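Local coordinates for envelopment polyprotein (Bovine Schmallenberg virus BH80/Germany/2011, PDB 7A56), which probably merges viral and host membranes during entry, as the class II fusion glycoprotein (Gc) of an orthobunyavirus, its fusion domains here in the postfusion form, at residues A[186-198]-A[232-245]. Residues are numbered along the deposited sequence; the frame is centred on the assembly and turned at random.
With PO4 (phosphate ion), chain J.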
loop_
_atom_site.group_PDB
_atom_site.type_symbol
_atom_site.label_atom_id
_atom_site.label_comp_id
_atom_site.label_asym_id
_atom_site.label_seq_id
_atom_site.Cartn_x
_atom_site.Cartn_y
_atom_site.Cartn_z
ATOM N N GLU A 186 0.987 -24.931 -14.425
ATOM C CA GLU A 186 2.329 -24.564 -13.950
ATOM C C GLU A 186 2.298 -23.664 -12.702
ATOM O O GLU A 186 3.158 -23.818 -11.832
ATOM C CB GLU A 186 3.125 -23.884 -15.077
ATOM C CG GLU A 186 3.439 -24.864 -16.266
ATOM C CD GLU A 186 4.651 -25.722 -15.968
ATOM O OE1 GLU A 186 4.991 -26.614 -16.785
ATOM O OE2 GLU A 186 5.294 -25.465 -14.895
ATOM N N TYR A 187 1.308 -22.770 -12.579
ATOM C CA TYR A 187 1.212 -21.891 -11.405
ATOM C C TYR A 187 -0.196 -21.988 -10.823
ATOM O O TYR A 187 -1.174 -22.157 -11.568
ATOM C CB TYR A 187 1.488 -20.408 -11.752
ATOM C CG TYR A 187 2.870 -20.057 -12.273
ATOM C CD1 TYR A 187 3.236 -20.335 -13.600
ATOM C CD2 TYR A 187 3.802 -19.388 -11.443
ATOM C CE1 TYR A 187 4.485 -19.976 -14.083
ATOM C CE2 TYR A 187 5.059 -19.032 -11.922
ATOM C CZ TYR A 187 5.396 -19.322 -13.247
ATOM O OH TYR A 187 6.635 -18.958 -13.743
ATOM N N LYS A 188 -0.290 -21.878 -9.482
ATOM C CA LYS A 188 -1.561 -21.791 -8.759
ATOM C C LYS A 188 -1.715 -20.376 -8.235
ATOM O O LYS A 188 -0.804 -19.852 -7.606
ATOM C CB LYS A 188 -1.645 -22.767 -7.583
ATOM C CG LYS A 188 -1.269 -24.210 -7.950
ATOM C CD LYS A 188 -1.636 -25.188 -6.816
ATOM C CE LYS A 188 -1.818 -26.626 -7.349
ATOM N NZ LYS A 188 -0.619 -27.112 -8.080
ATOM N N ILE A 189 -2.872 -19.785 -8.467
ATOM C CA ILE A 189 -3.130 -18.391 -8.168
ATOM C C ILE A 189 -4.128 -18.350 -7.020
ATOM O O ILE A 189 -5.131 -19.111 -7.014
ATOM C CB ILE A 189 -3.620 -17.608 -9.408
ATOM C CG1 ILE A 189 -2.451 -17.251 -10.363
ATOM C CG2 ILE A 189 -4.280 -16.284 -8.952
ATOM C CD1 ILE A 189 -1.623 -18.387 -10.962
ATOM N N TYR A 190 -3.784 -17.496 -5.999
ATOM C CA TYR A 190 -4.540 -17.267 -4.770
ATOM C C TYR A 190 -4.835 -15.785 -4.564
ATOM O O TYR A 190 -4.081 -14.913 -4.993
ATOM C CB TYR A 190 -3.764 -17.723 -3.547
ATOM C CG TYR A 190 -3.425 -19.199 -3.578
ATOM C CD1 TYR A 190 -2.304 -19.653 -4.250
ATOM C CD2 TYR A 190 -4.184 -20.108 -2.862
ATOM C CE1 TYR A 190 -1.981 -21.016 -4.270
ATOM C CE2 TYR A 190 -3.866 -21.451 -2.846
ATOM C CZ TYR A 190 -2.755 -21.889 -3.546
ATOM O OH TYR A 190 -2.410 -23.222 -3.501
ATOM N N LYS A 191 -5.945 -15.517 -3.884
ATOM C CA LYS A 191 -6.345 -14.166 -3.518
ATOM C C LYS A 191 -6.352 -14.030 -1.985
ATOM O O LYS A 191 -6.813 -14.942 -1.281
ATOM C CB LYS A 191 -7.732 -13.867 -4.059
ATOM C CG LYS A 191 -8.116 -12.404 -3.962
ATOM C CD LYS A 191 -9.534 -12.238 -4.524
ATOM C CE LYS A 191 -9.881 -10.773 -4.676
ATOM N NZ LYS A 191 -11.197 -10.540 -5.398
ATOM N N LYS A 192 -5.963 -12.853 -1.498
ATOM C CA LYS A 192 -6.015 -12.574 -0.031
ATOM C C LYS A 192 -7.467 -12.639 0.449
ATOM O O LYS A 192 -8.367 -12.083 -0.199
ATOM C CB LYS A 192 -5.410 -11.194 0.222
ATOM C CG LYS A 192 -5.311 -10.779 1.739
ATOM C CD LYS A 192 -4.258 -9.667 1.933
ATOM C CE LYS A 192 -4.695 -8.399 1.265
ATOM N NZ LYS A 192 -3.554 -7.441 1.073
ATOM N N SER A 193 -7.714 -13.393 1.543
ATOM C CA SER A 193 -9.065 -13.689 2.018
ATOM C C SER A 193 -9.231 -13.378 3.507
ATOM O O SER A 193 -10.064 -14.001 4.180
ATOM C CB SER A 193 -9.430 -15.153 1.722
ATOM O OG SER A 193 -8.534 -16.072 2.370
ATOM N N SER A 194 -8.445 -12.428 4.028
ATOM C CA SER A 194 -8.571 -11.912 5.394
ATOM C C SER A 194 -7.915 -10.537 5.416
ATOM O O SER A 194 -7.218 -10.139 4.471
ATOM C CB SER A 194 -7.904 -12.826 6.429
ATOM O OG SER A 194 -6.493 -12.750 6.303
ATOM N N ILE A 195 -8.150 -9.794 6.489
ATOM C CA ILE A 195 -7.254 -8.674 6.749
ATOM C C ILE A 195 -5.865 -9.230 7.078
ATOM O O ILE A 195 -5.706 -10.390 7.514
ATOM C CB ILE A 195 -7.818 -7.809 7.897
ATOM C CG1 ILE A 195 -7.064 -6.470 8.020
ATOM C CG2 ILE A 195 -7.853 -8.636 9.181
ATOM C CD1 ILE A 195 -7.788 -5.386 8.902
ATOM N N GLU A 196 -4.836 -8.442 6.823
ATOM C CA GLU A 196 -3.565 -8.927 7.320
ATOM C C GLU A 196 -3.450 -8.527 8.784
ATOM O O GLU A 196 -4.156 -7.634 9.244
ATOM C CB GLU A 196 -2.385 -8.359 6.517
ATOM C CG GLU A 196 -2.139 -6.828 6.659
ATOM C CD GLU A 196 -0.850 -6.400 5.928
ATOM O OE1 GLU A 196 -0.858 -6.383 4.686
ATOM O OE2 GLU A 196 0.185 -6.098 6.566
ATOM N N GLN A 197 -2.620 -9.243 9.522
ATOM C CA GLN A 197 -2.435 -8.917 10.943
ATOM C C GLN A 197 -0.972 -9.080 11.308
ATOM O O GLN A 197 -0.237 -9.848 10.684
ATOM C CB GLN A 197 -3.346 -9.796 11.830
ATOM C CG GLN A 197 -3.056 -11.282 11.747
ATOM C CD GLN A 197 -4.123 -12.056 12.473
ATOM O OE1 GLN A 197 -5.267 -12.114 12.007
ATOM N NE2 GLN A 197 -3.784 -12.613 13.642
ATOM N N LYS A 198 -0.544 -8.317 12.319
ATOM C CA LYS A 198 0.763 -8.506 12.912
ATOM C C LYS A 198 0.720 -9.634 13.920
ATOM O O LYS A 198 -0.286 -9.852 14.602
ATOM C CB LYS A 198 1.203 -7.228 13.650
ATOM C CG LYS A 198 1.119 -6.022 12.770
ATOM C CD LYS A 198 1.551 -4.818 13.534
ATOM C CE LYS A 198 1.343 -3.638 12.633
ATOM N NZ LYS A 198 -0.109 -3.075 12.733
ATOM N N THR A 232 1.615 1.005 17.371
ATOM C CA THR A 232 1.774 0.610 15.983
ATOM C C THR A 232 0.783 1.374 15.117
ATOM O O THR A 232 0.073 2.278 15.582
ATOM C CB THR A 232 1.594 -0.914 15.865
ATOM O OG1 THR A 232 1.808 -1.349 14.484
ATOM C CG2 THR A 232 0.162 -1.268 16.285
ATOM N N ILE A 233 0.712 0.972 13.827
ATOM C CA ILE A 233 -0.200 1.566 12.878
ATOM C C ILE A 233 -0.634 0.421 11.959
ATOM O O ILE A 233 0.120 -0.520 11.729
ATOM C CB ILE A 233 0.495 2.713 12.091
ATOM C CG1 ILE A 233 0.835 3.899 13.020
ATOM C CG2 ILE A 233 -0.340 3.287 10.889
ATOM C CD1 ILE A 233 1.737 4.897 12.381
ATOM N N GLN A 234 -1.877 0.461 11.530
ATOM C CA GLN A 234 -2.354 -0.574 10.606
ATOM C C GLN A 234 -1.477 -0.606 9.352
ATOM O O GLN A 234 -1.191 0.442 8.776
ATOM C CB GLN A 234 -3.780 -0.272 10.227
ATOM C CG GLN A 234 -4.407 -1.388 9.378
ATOM C CD GLN A 234 -5.935 -1.180 9.285
ATOM O OE1 GLN A 234 -6.702 -2.111 9.163
ATOM N NE2 GLN A 234 -6.352 0.041 9.399
ATOM N N MET A 235 -1.036 -1.807 8.944
ATOM C CA MET A 235 -0.173 -1.950 7.768
ATOM C C MET A 235 -0.963 -2.567 6.639
ATOM O O MET A 235 -1.984 -3.224 6.854
ATOM C CB MET A 235 1.074 -2.840 8.017
ATOM C CG MET A 235 1.878 -2.242 9.244
ATOM S SD MET A 235 3.382 -3.168 9.617
ATOM C CE MET A 235 4.436 -3.020 8.186
ATOM N N ASP A 236 -0.468 -2.340 5.447
ATOM C CA ASP A 236 -1.096 -2.870 4.240
ATOM C C ASP A 236 0.075 -3.266 3.309
ATOM O O ASP A 236 0.397 -2.647 2.320
ATOM C CB ASP A 236 -2.051 -1.833 3.653
ATOM C CG ASP A 236 -2.748 -2.354 2.406
ATOM O OD1 ASP A 236 -2.846 -3.602 2.314
ATOM O OD2 ASP A 236 -3.164 -1.547 1.534
ATOM N N SER A 237 0.756 -4.339 3.674
ATOM C CA SER A 237 2.051 -4.750 3.142
ATOM C C SER A 237 1.908 -5.979 2.238
ATOM O O SER A 237 2.740 -6.179 1.351
ATOM C CB SER A 237 3.053 -5.061 4.297
ATOM O OG SER A 237 2.680 -6.214 5.192
ATOM N N MET A 238 0.854 -6.709 2.374
ATOM C CA MET A 238 0.818 -8.020 1.719
ATOM C C MET A 238 -0.008 -7.974 0.426
ATOM O O MET A 238 -0.981 -7.241 0.341
ATOM C CB MET A 238 0.230 -9.046 2.680
ATOM C CG MET A 238 1.248 -9.256 3.979
ATOM S SD MET A 238 0.651 -10.603 4.870
ATOM C CE MET A 238 1.068 -12.096 3.885
ATOM N N PRO A 239 0.405 -8.748 -0.570
ATOM C CA PRO A 239 -0.172 -8.617 -1.912
ATOM C C PRO A 239 -1.598 -9.148 -1.985
ATOM O O PRO A 239 -1.981 -10.079 -1.278
ATOM C CB PRO A 239 0.764 -9.469 -2.788
ATOM C CG PRO A 239 1.321 -10.484 -1.867
ATOM C CD PRO A 239 1.565 -9.659 -0.555
ATOM N N ASN A 240 -2.379 -8.583 -2.898
ATOM C CA ASN A 240 -3.765 -9.041 -2.986
ATOM C C ASN A 240 -3.872 -10.362 -3.739
ATOM O O ASN A 240 -4.642 -11.244 -3.354
ATOM C CB ASN A 240 -4.617 -7.976 -3.658
ATOM C CG ASN A 240 -5.713 -7.514 -2.750
ATOM O OD1 ASN A 240 -5.459 -6.890 -1.686
ATOM N ND2 ASN A 240 -6.946 -7.870 -3.109
ATOM N N ILE A 241 -3.087 -10.524 -4.784
ATOM C CA ILE A 241 -3.092 -11.759 -5.568
ATOM C C ILE A 241 -1.659 -12.242 -5.673
ATOM O O ILE A 241 -0.738 -11.451 -5.864
ATOM C CB ILE A 241 -3.724 -11.545 -6.965
ATOM C CG1 ILE A 241 -5.231 -11.321 -6.780
ATOM C CG2 ILE A 241 -3.487 -12.783 -7.905
ATOM C CD1 ILE A 241 -5.989 -10.963 -7.999
ATOM N N ILE A 242 -1.477 -13.545 -5.583
ATOM C CA ILE A 242 -0.163 -14.145 -5.727
ATOM C C ILE A 242 -0.232 -15.343 -6.669
ATOM O O ILE A 242 -1.284 -15.952 -6.863
ATOM C CB ILE A 242 0.388 -14.624 -4.357
ATOM C CG1 ILE A 242 -0.591 -15.649 -3.751
ATOM C CG2 ILE A 242 0.649 -13.408 -3.464
ATOM C CD1 ILE A 242 -0.025 -16.397 -2.486
ATOM N N ALA A 243 0.937 -15.741 -7.158
ATOM C CA ALA A 243 1.048 -16.961 -7.927
ATOM C C ALA A 243 2.113 -17.811 -7.255
ATOM O O ALA A 243 3.102 -17.286 -6.753
ATOM C CB ALA A 243 1.373 -16.683 -9.406
ATOM N N VAL A 244 1.869 -19.106 -7.163
ATOM C CA VAL A 244 2.704 -20.022 -6.394
ATOM C C VAL A 244 3.220 -21.104 -7.328
ATOM O O VAL A 244 2.426 -21.728 -8.053
ATOM C CB VAL A 244 1.926 -20.628 -5.214
ATOM C CG1 VAL A 244 2.778 -21.664 -4.502
ATOM C CG2 VAL A 244 1.521 -19.475 -4.221
ATOM N N LYS A 245 4.544 -21.307 -7.322
ATOM C CA LYS A 245 5.173 -22.405 -8.057
ATOM C C LYS A 245 6.333 -22.947 -7.236
ATOM O O LYS A 245 7.241 -22.195 -6.862
ATOM C CB LYS A 245 5.675 -21.987 -9.449
ATOM C CG LYS A 245 6.417 -23.116 -10.222
ATOM C CD LYS A 245 6.461 -22.775 -11.700
ATOM C CE LYS A 245 6.862 -23.977 -12.542
ATOM N NZ LYS A 245 6.000 -25.156 -12.254
HETATM P P PO4 J . -6.166 -14.239 16.337
HETATM O O1 PO4 J . -5.198 -14.931 15.416
HETATM O O2 PO4 J . -7.553 -14.835 16.139
HETATM O O3 PO4 J . -6.222 -12.749 16.088
HETATM O O4 PO4 J . -5.710 -14.427 17.763
HETATM O O HOH W 1 2.036 -25.120 -8.426
HETATM O O HOH W 2 -3.176 -5.969 3.405
HETATM O O HOH W 3 -1.537 -4.278 10.486
#
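E196 directs its carboxylate at the backbone of 236-238, where OE1 accepts from two successive amides, S237 N at 2.8 Å and M238 N at 2.9 Å. Both donors come from the syn side, S237 N well out of the carboxylate plane, while OE2 takes the hydroxyl of S237, also syn. With CG wedged between the backbone N and the carbonyl carbon (chi1 67°) and the chain extended beyond it, the acid is carried straight across to this turn. These bonds fix the rotation of the buried carboxylate, and a water joins its OE1 to K192 NZ and D236 OD1, which probably eases the closeness of the two acids.

K192 bends at chi3 (66°), which brings NZ above the carbonyl plane of M238, 2.7 Å from M238 O; its bond to N240 OD1 is weak. K198 likewise turns at its last torsion and donates to I233 O (NZ to O 2.8 Å) from above that carbonyl, its CE resting against M235 SD.

Strands 187-192 and 241-245 run antiparallel, joined by paired backbone bonds of K188 with V244 and Y190 with I242, which K192 N to N240 O continues. On one face the CD1 and CG2 of I189 meet A243 CB and I241 CG2; on the other, V244 CG2 lies 3.8 Å from CE1 of the Y190 ring. At the far end K245 runs over a face of the Y187 ring, CD 4.0 Å from its centroid, and its NZ forms a salt bridge with E186 OE2 (2.8 Å); E186 OE1 pairs with R184, so the acid bridges two bases.

Strand 187-192 lies between 98-134 and 241-245, antiparallel to both, with a classic beta bulge at E186 and Y187 opposite T121; 241-245 pairs onward with 248-251. Near the other end, I233 packs on I233 of the third subunit, and Q234 on V330 of the second, placing this end at the trimer interface.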